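Local coordinates for alpha-L-rhamnosidase (Klebsiella oxytoca, PDB 4XHC), which probably hydrolyses terminal alpha-L-rhamnose from glycosides as a family 78 glycoside hydrolase, and binds rhamnose in its catalytic domain, at residues R447-R452 / A475-L481; Q372-Y377 / W435-V441. All coordinates share one frame; numbering follows the deposited sequence.

Interaction 1 of 2, residues R447-R452 / A475-L481; sequences RREIMR and ALLQCGL. With SO4 (sulfate ion), chain D.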
loop_
_atom_site.group_PDB
_atom_site.type_symbol
_atom_site.label_atom_id
_atom_site.label_comp_id
_atom_site.label_asym_id
_atom_site.label_seq_id
_atom_site.Cartn_x
_atom_site.Cartn_y
_atom_site.Cartn_z
ATOM N N ARG A 447 -12.494 -54.188 16.487
ATOM C CA ARG A 447 -12.466 -52.871 15.864
ATOM C C ARG A 447 -13.857 -52.290 15.652
ATOM O O ARG A 447 -14.072 -51.102 15.827
ATOM C CB ARG A 447 -11.711 -52.952 14.539
ATOM C CG ARG A 447 -10.199 -52.982 14.716
ATOM C CD ARG A 447 -9.446 -53.062 13.390
ATOM N NE ARG A 447 -8.827 -54.376 13.195
ATOM C CZ ARG A 447 -8.959 -55.133 12.117
ATOM N NH1 ARG A 447 -9.681 -54.727 11.076
ATOM N NH2 ARG A 447 -8.357 -56.310 12.076
ATOM N N ARG A 448 -14.804 -53.132 15.268
ATOM C CA ARG A 448 -16.186 -52.701 15.145
ATOM C C ARG A 448 -16.742 -52.310 16.521
ATOM O O ARG A 448 -17.408 -51.289 16.640
ATOM C CB ARG A 448 -17.025 -53.794 14.493
ATOM C CG ARG A 448 -18.370 -53.333 13.969
ATOM C CD ARG A 448 -19.037 -54.466 13.233
ATOM N NE ARG A 448 -20.473 -54.241 13.058
ATOM C CZ ARG A 448 -21.088 -54.031 11.888
ATOM N NH1 ARG A 448 -20.417 -53.993 10.732
ATOM N NH2 ARG A 448 -22.402 -53.858 11.868
ATOM N N GLU A 449 -16.457 -53.116 17.548
ATOM C CA GLU A 449 -16.796 -52.786 18.955
ATOM C C GLU A 449 -16.211 -51.444 19.421
ATOM O O GLU A 449 -16.851 -50.739 20.202
ATOM C CB GLU A 449 -16.307 -53.899 19.934
ATOM C CG GLU A 449 -17.037 -55.258 19.870
ATOM C CD GLU A 449 -16.341 -56.392 20.653
ATOM O OE1 GLU A 449 -16.748 -57.573 20.486
ATOM O OE2 GLU A 449 -15.385 -56.118 21.419
ATOM N N ILE A 450 -15.017 -51.089 18.955
ATOM C CA ILE A 450 -14.430 -49.781 19.292
ATOM C C ILE A 450 -15.209 -48.604 18.670
ATOM O O ILE A 450 -15.416 -47.579 19.324
ATOM C CB ILE A 450 -12.937 -49.702 18.890
ATOM C CG1 ILE A 450 -12.093 -50.580 19.811
ATOM C CG2 ILE A 450 -12.405 -48.267 18.954
ATOM C CD1 ILE A 450 -10.722 -50.890 19.255
ATOM N N MET A 451 -15.643 -48.751 17.418
ATOM C CA MET A 451 -16.371 -47.687 16.740
ATOM C C MET A 451 -17.755 -47.499 17.359
ATOM O O MET A 451 -18.245 -46.372 17.447
ATOM C CB MET A 451 -16.504 -47.966 15.243
ATOM C CG MET A 451 -15.190 -48.174 14.498
ATOM S SD MET A 451 -13.931 -46.895 14.680
ATOM C CE MET A 451 -14.744 -45.483 13.931
ATOM N N ARG A 452 -18.374 -48.595 17.798
ATOM C CA ARG A 452 -19.610 -48.526 18.593
ATOM C C ARG A 452 -19.388 -47.870 19.950
ATOM O O ARG A 452 -20.269 -47.188 20.465
ATOM C CB ARG A 452 -20.193 -49.920 18.844
ATOM C CG ARG A 452 -20.765 -50.603 17.627
ATOM C CD ARG A 452 -21.842 -49.747 16.994
ATOM N NE ARG A 452 -22.620 -50.487 16.012
ATOM C CZ ARG A 452 -23.446 -49.924 15.134
ATOM N NH1 ARG A 452 -23.618 -48.601 15.105
ATOM N NH2 ARG A 452 -24.101 -50.685 14.270
ATOM N N ALA A 475 -12.539 -45.096 9.019
ATOM C CA ALA A 475 -12.603 -46.172 10.002
ATOM C C ALA A 475 -14.003 -46.782 10.072
ATOM O O ALA A 475 -14.147 -48.000 10.173
ATOM C CB ALA A 475 -12.162 -45.684 11.372
ATOM N N LEU A 476 -15.033 -45.948 10.012
ATOM C CA LEU A 476 -16.402 -46.456 9.988
ATOM C C LEU A 476 -16.617 -47.376 8.792
ATOM O O LEU A 476 -17.110 -48.492 8.946
ATOM C CB LEU A 476 -17.416 -45.309 9.975
ATOM C CG LEU A 476 -17.541 -44.523 11.286
ATOM C CD1 LEU A 476 -18.320 -43.234 11.074
ATOM C CD2 LEU A 476 -18.208 -45.360 12.368
ATOM N N LEU A 477 -16.229 -46.915 7.605
ATOM C CA LEU A 477 -16.396 -47.709 6.374
ATOM C C LEU A 477 -15.617 -49.032 6.427
ATOM O O LEU A 477 -16.143 -50.077 6.056
ATOM C CB LEU A 477 -15.991 -46.890 5.136
ATOM C CG LEU A 477 -16.943 -45.748 4.747
ATOM C CD1 LEU A 477 -16.362 -44.896 3.624
ATOM C CD2 LEU A 477 -18.313 -46.283 4.343
ATOM N N GLN A 478 -14.378 -48.977 6.912
ATOM C CA GLN A 478 -13.528 -50.161 7.037
ATOM C C GLN A 478 -14.161 -51.245 7.926
ATOM O O GLN A 478 -13.973 -52.430 7.678
ATOM C CB GLN A 478 -12.158 -49.750 7.585
ATOM C CG GLN A 478 -11.130 -50.856 7.701
ATOM C CD GLN A 478 -9.927 -50.434 8.529
ATOM O OE1 GLN A 478 -9.137 -49.589 8.113
ATOM N NE2 GLN A 478 -9.778 -51.034 9.708
ATOM N N CYS A 479 -14.922 -50.839 8.941
ATOM C CA CYS A 479 -15.598 -51.782 9.819
ATOM C C CYS A 479 -17.010 -52.132 9.338
ATOM O O CYS A 479 -17.775 -52.777 10.062
ATOM C CB CYS A 479 -15.663 -51.223 11.238
ATOM S SG CYS A 479 -14.053 -50.797 11.953
ATOM N N GLY A 480 -17.357 -51.731 8.116
ATOM C CA GLY A 480 -18.650 -52.071 7.524
ATOM C C GLY A 480 -19.815 -51.285 8.097
ATOM O O GLY A 480 -20.955 -51.703 7.955
ATOM N N LEU A 481 -19.537 -50.144 8.732
ATOM C CA LEU A 481 -20.581 -49.290 9.312
ATOM C C LEU A 481 -20.944 -48.183 8.322
ATOM O O LEU A 481 -20.702 -46.997 8.578
ATOM C CB LEU A 481 -20.109 -48.697 10.636
ATOM C CG LEU A 481 -19.876 -49.721 11.734
ATOM C CD1 LEU A 481 -19.130 -49.100 12.911
ATOM C CD2 LEU A 481 -21.198 -50.321 12.182
HETATM S S SO4 D . -23.271 -54.209 15.624
HETATM O O1 SO4 D . -24.505 -54.839 15.127
HETATM O O2 SO4 D . -23.622 -53.600 16.933
HETATM O O3 SO4 D . -22.223 -55.244 15.669
HETATM O O4 SO4 D . -22.685 -53.209 14.705
#
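R448 and C479 bring the two backbones closest, with CA atoms 5.4 Å apart, where helix 444-456 passes the C-terminal end of helix 466-478; one turn on, the CA atoms of M451 and L476 are 6.9 Å apart. M451 points toward helix 466-478 and makes most of the apolar contact. Its chain is bent at both chi2 and chi3, which lays CE against A475 CB at 3.6 Å and beside L476 CD2, while CG touches C479 SG and CB meets L481 CD1. The C-terminal end of helix 466-478 is a Schellman motif: G480, with positive phi, is its C-prime residue, L481 N bonds back to L476 O, and G480 N to L477 O. R448 reaches the same turn. Extended from CG to NE, it carries NH1 to C479 O at 3.0 Å, in the carbonyl plane but 29° out of the guanidinium plane, a rather bent bond (N-H...O 131°). L481 CD2 lies over the centre of one face of the same guanidinium, and also over a face of the R452 guanidinium, toward its rim. At their edges both arginines hold a sulfate ion, probably from the crystallisation liquor: O4 accepts from R448 NH2 at 2.9 Å and from R452 NH2 at 2.9 Å, and both NE atoms bond to it as well. R452 NH1 also forms salt bridges with E455 and E484.

Interaction 2 of 2, residues Q372-Y377 / W435-V441; sequences QGVLIY and WLVLAEV
Within the helical glycosidase domain, helix 430-438 packs against helix 368-389 through a close, buried contact centred on a glycine. G373, with no side chain, sits where the backbones approach to 4.5 Å between its CA and that of L436; G373 CA also lies 3.7 Å from L436 CD2 and 3.8 Å from W435 O. A turn later A439 presents its methyl group, CB set against G373 O and 3.7 Å from I376 CG2. Beside this backbone contact stands the W435 indole. V374 CG2, anti to its own carbonyl carbon, sits over the six-membered ring, 3.4 Å from its centroid and 10° off the normal, a CH-pi contact; L438 CD1 lies over the opposite face, toward the rim. The far edge of the indole is directed at Y377 in a T-shaped pair, with planes at 84° and W435 CZ3 4.0 Å from Y377 CG over the phenol face. With CG anti to the backbone N (chi1 -177°), the tyrosine ring reaches helix 430-438, and its own edge meets L438 O, 3.5 Å from Y377 CD2. Beyond A439, I376 CD1 touches V441 CG2, just after E440 has turned the chain in a Schellman motif. H471 also meets the W435 ring; the W435 side chain is about 12 Å from the bound rhamnose. The contact joins two helices of the six-hairpin glycosidase domain, the (alpha/alpha)6 barrel of family 78.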
loop_
_atom_site.group_PDB
_atom_site.type_symbol
_atom_site.label_atom_id
_atom_site.label_comp_id
_atom_site.label_asym_id
_atom_site.label_seq_id
_atom_site.Cartn_x
_atom_site.Cartn_y
_atom_site.Cartn_z
ATOM N N GLN A 372 1.664 -44.446 16.853
ATOM C CA GLN A 372 1.854 -45.881 16.711
ATOM C C GLN A 372 0.990 -46.408 15.565
ATOM O O GLN A 372 1.445 -47.224 14.757
ATOM C CB GLN A 372 1.495 -46.593 18.018
ATOM C CG GLN A 372 1.723 -48.105 18.022
ATOM C CD GLN A 372 3.164 -48.517 18.263
ATOM O OE1 GLN A 372 4.013 -47.702 18.605
ATOM N NE2 GLN A 372 3.432 -49.808 18.138
ATOM N N GLY A 373 -0.256 -45.950 15.504
ATOM C CA GLY A 373 -1.178 -46.357 14.456
ATOM C C GLY A 373 -0.748 -45.876 13.081
ATOM O O GLY A 373 -0.899 -46.582 12.090
ATOM N N VAL A 374 -0.209 -44.670 13.005
ATOM C CA VAL A 374 0.230 -44.154 11.717
ATOM C C VAL A 374 1.413 -44.973 11.205
ATOM O O VAL A 374 1.500 -45.275 10.019
ATOM C CB VAL A 374 0.565 -42.651 11.794
ATOM C CG1 VAL A 374 1.279 -42.183 10.532
ATOM C CG2 VAL A 374 -0.712 -41.844 12.003
ATOM N N LEU A 375 2.308 -45.345 12.105
ATOM C CA LEU A 375 3.457 -46.154 11.742
ATOM C C LEU A 375 3.020 -47.496 11.167
ATOM O O LEU A 375 3.505 -47.920 10.120
ATOM C CB LEU A 375 4.354 -46.371 12.968
ATOM C CG LEU A 375 5.581 -47.255 12.758
ATOM C CD1 LEU A 375 6.434 -46.718 11.620
ATOM C CD2 LEU A 375 6.380 -47.339 14.045
ATOM N N ILE A 376 2.105 -48.162 11.862
ATOM C CA ILE A 376 1.610 -49.471 11.436
ATOM C C ILE A 376 0.842 -49.372 10.115
ATOM O O ILE A 376 0.941 -50.248 9.263
ATOM C CB ILE A 376 0.707 -50.097 12.517
ATOM C CG1 ILE A 376 1.538 -50.435 13.757
ATOM C CG2 ILE A 376 0.015 -51.350 11.989
ATOM C CD1 ILE A 376 0.711 -50.761 14.980
ATOM N N TYR A 377 0.073 -48.301 9.960
ATOM C CA TYR A 377 -0.679 -48.052 8.732
ATOM C C TYR A 377 0.254 -47.902 7.533
ATOM O O TYR A 377 0.009 -48.481 6.471
ATOM C CB TYR A 377 -1.537 -46.783 8.890
ATOM C CG TYR A 377 -2.422 -46.475 7.706
ATOM C CD1 TYR A 377 -1.964 -45.682 6.667
ATOM C CD2 TYR A 377 -3.723 -46.973 7.630
ATOM C CE1 TYR A 377 -2.768 -45.404 5.577
ATOM C CE2 TYR A 377 -4.534 -46.698 6.550
ATOM C CZ TYR A 377 -4.050 -45.913 5.526
ATOM O OH TYR A 377 -4.832 -45.624 4.439
ATOM N N TRP A 435 -6.912 -44.098 14.668
ATOM C CA TRP A 435 -5.687 -44.501 13.986
ATOM C C TRP A 435 -5.318 -45.949 14.240
ATOM O O TRP A 435 -4.825 -46.622 13.340
ATOM C CB TRP A 435 -4.517 -43.572 14.329
ATOM C CG TRP A 435 -4.443 -42.431 13.397
ATOM C CD1 TRP A 435 -4.736 -41.119 13.662
ATOM C CD2 TRP A 435 -4.102 -42.493 12.013
ATOM N NE1 TRP A 435 -4.578 -40.361 12.528
ATOM C CE2 TRP A 435 -4.192 -41.179 11.500
ATOM C CE3 TRP A 435 -3.739 -43.530 11.151
ATOM C CZ2 TRP A 435 -3.920 -40.878 10.158
ATOM C CZ3 TRP A 435 -3.469 -43.232 9.811
ATOM C CH2 TRP A 435 -3.561 -41.918 9.332
ATOM N N LEU A 436 -5.559 -46.446 15.444
ATOM C CA LEU A 436 -5.264 -47.853 15.723
ATOM C C LEU A 436 -6.299 -48.806 15.114
ATOM O O LEU A 436 -6.009 -49.984 14.916
ATOM C CB LEU A 436 -5.087 -48.091 17.223
ATOM C CG LEU A 436 -3.775 -47.512 17.770
ATOM C CD1 LEU A 436 -3.787 -47.455 19.290
ATOM C CD2 LEU A 436 -2.560 -48.296 17.284
ATOM N N VAL A 437 -7.489 -48.305 14.807
ATOM C CA VAL A 437 -8.445 -49.073 14.015
ATOM C C VAL A 437 -8.039 -49.092 12.532
ATOM O O VAL A 437 -8.172 -50.111 11.862
ATOM C CB VAL A 437 -9.893 -48.555 14.201
ATOM C CG1 VAL A 437 -10.850 -49.145 13.163
ATOM C CG2 VAL A 437 -10.377 -48.884 15.600
ATOM N N LEU A 438 -7.552 -47.971 12.014
ATOM C CA LEU A 438 -7.102 -47.930 10.630
ATOM C C LEU A 438 -5.870 -48.801 10.431
ATOM O O LEU A 438 -5.658 -49.358 9.356
ATOM C CB LEU A 438 -6.814 -46.487 10.203
ATOM C CG LEU A 438 -8.038 -45.586 10.010
ATOM C CD1 LEU A 438 -7.593 -44.154 9.781
ATOM C CD2 LEU A 438 -8.896 -46.060 8.845
ATOM N N ALA A 439 -5.066 -48.915 11.477
ATOM C CA ALA A 439 -3.858 -49.736 11.462
ATOM C C ALA A 439 -4.145 -51.238 11.446
ATOM O O ALA A 439 -3.240 -52.045 11.214
ATOM C CB ALA A 439 -3.003 -49.391 12.669
ATOM N N GLU A 440 -5.399 -51.596 11.722
ATOM C CA GLU A 440 -5.870 -52.984 11.735
ATOM C C GLU A 440 -5.216 -53.797 12.852
ATOM O O GLU A 440 -4.869 -54.954 12.661
ATOM C CB GLU A 440 -5.693 -53.655 10.361
ATOM C CG GLU A 440 -6.304 -52.873 9.208
ATOM C CD GLU A 440 -6.654 -53.740 8.012
ATOM O OE1 GLU A 440 -5.793 -54.533 7.562
ATOM O OE2 GLU A 440 -7.801 -53.623 7.519
ATOM N N VAL A 441 -5.047 -53.167 14.013
ATOM C CA VAL A 441 -4.588 -53.860 15.217
ATOM C C VAL A 441 -5.770 -54.659 15.755
ATOM O O VAL A 441 -6.902 -54.192 15.693
ATOM C CB VAL A 441 -4.088 -52.858 16.279
ATOM C CG1 VAL A 441 -3.751 -53.562 17.581
ATOM C CG2 VAL A 441 -2.879 -52.086 15.768
#

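Following the chain from its N terminus, the beta-rich N-terminal region precedes the helical domain that holds both contacts. Interaction 2 comes first: it closes a loop of 57 intervening residues, including helix 391-412, by bringing helix 430-438 back to helix 368-389. Interaction 1 follows in series, its 22 intervening residues returning helix 466-478 to helix 444-456. The loops neither nest nor cross, but the contacts, with centres 14 Å apart, touch. Q478 NE2 donates to V437 O at 2.8 Å and R447 NE to V441 O at 3.2 Å, both probable hydrogen bonds. Segment 435-441 thus touches all three of the others, through V437 and V441 toward interaction 1.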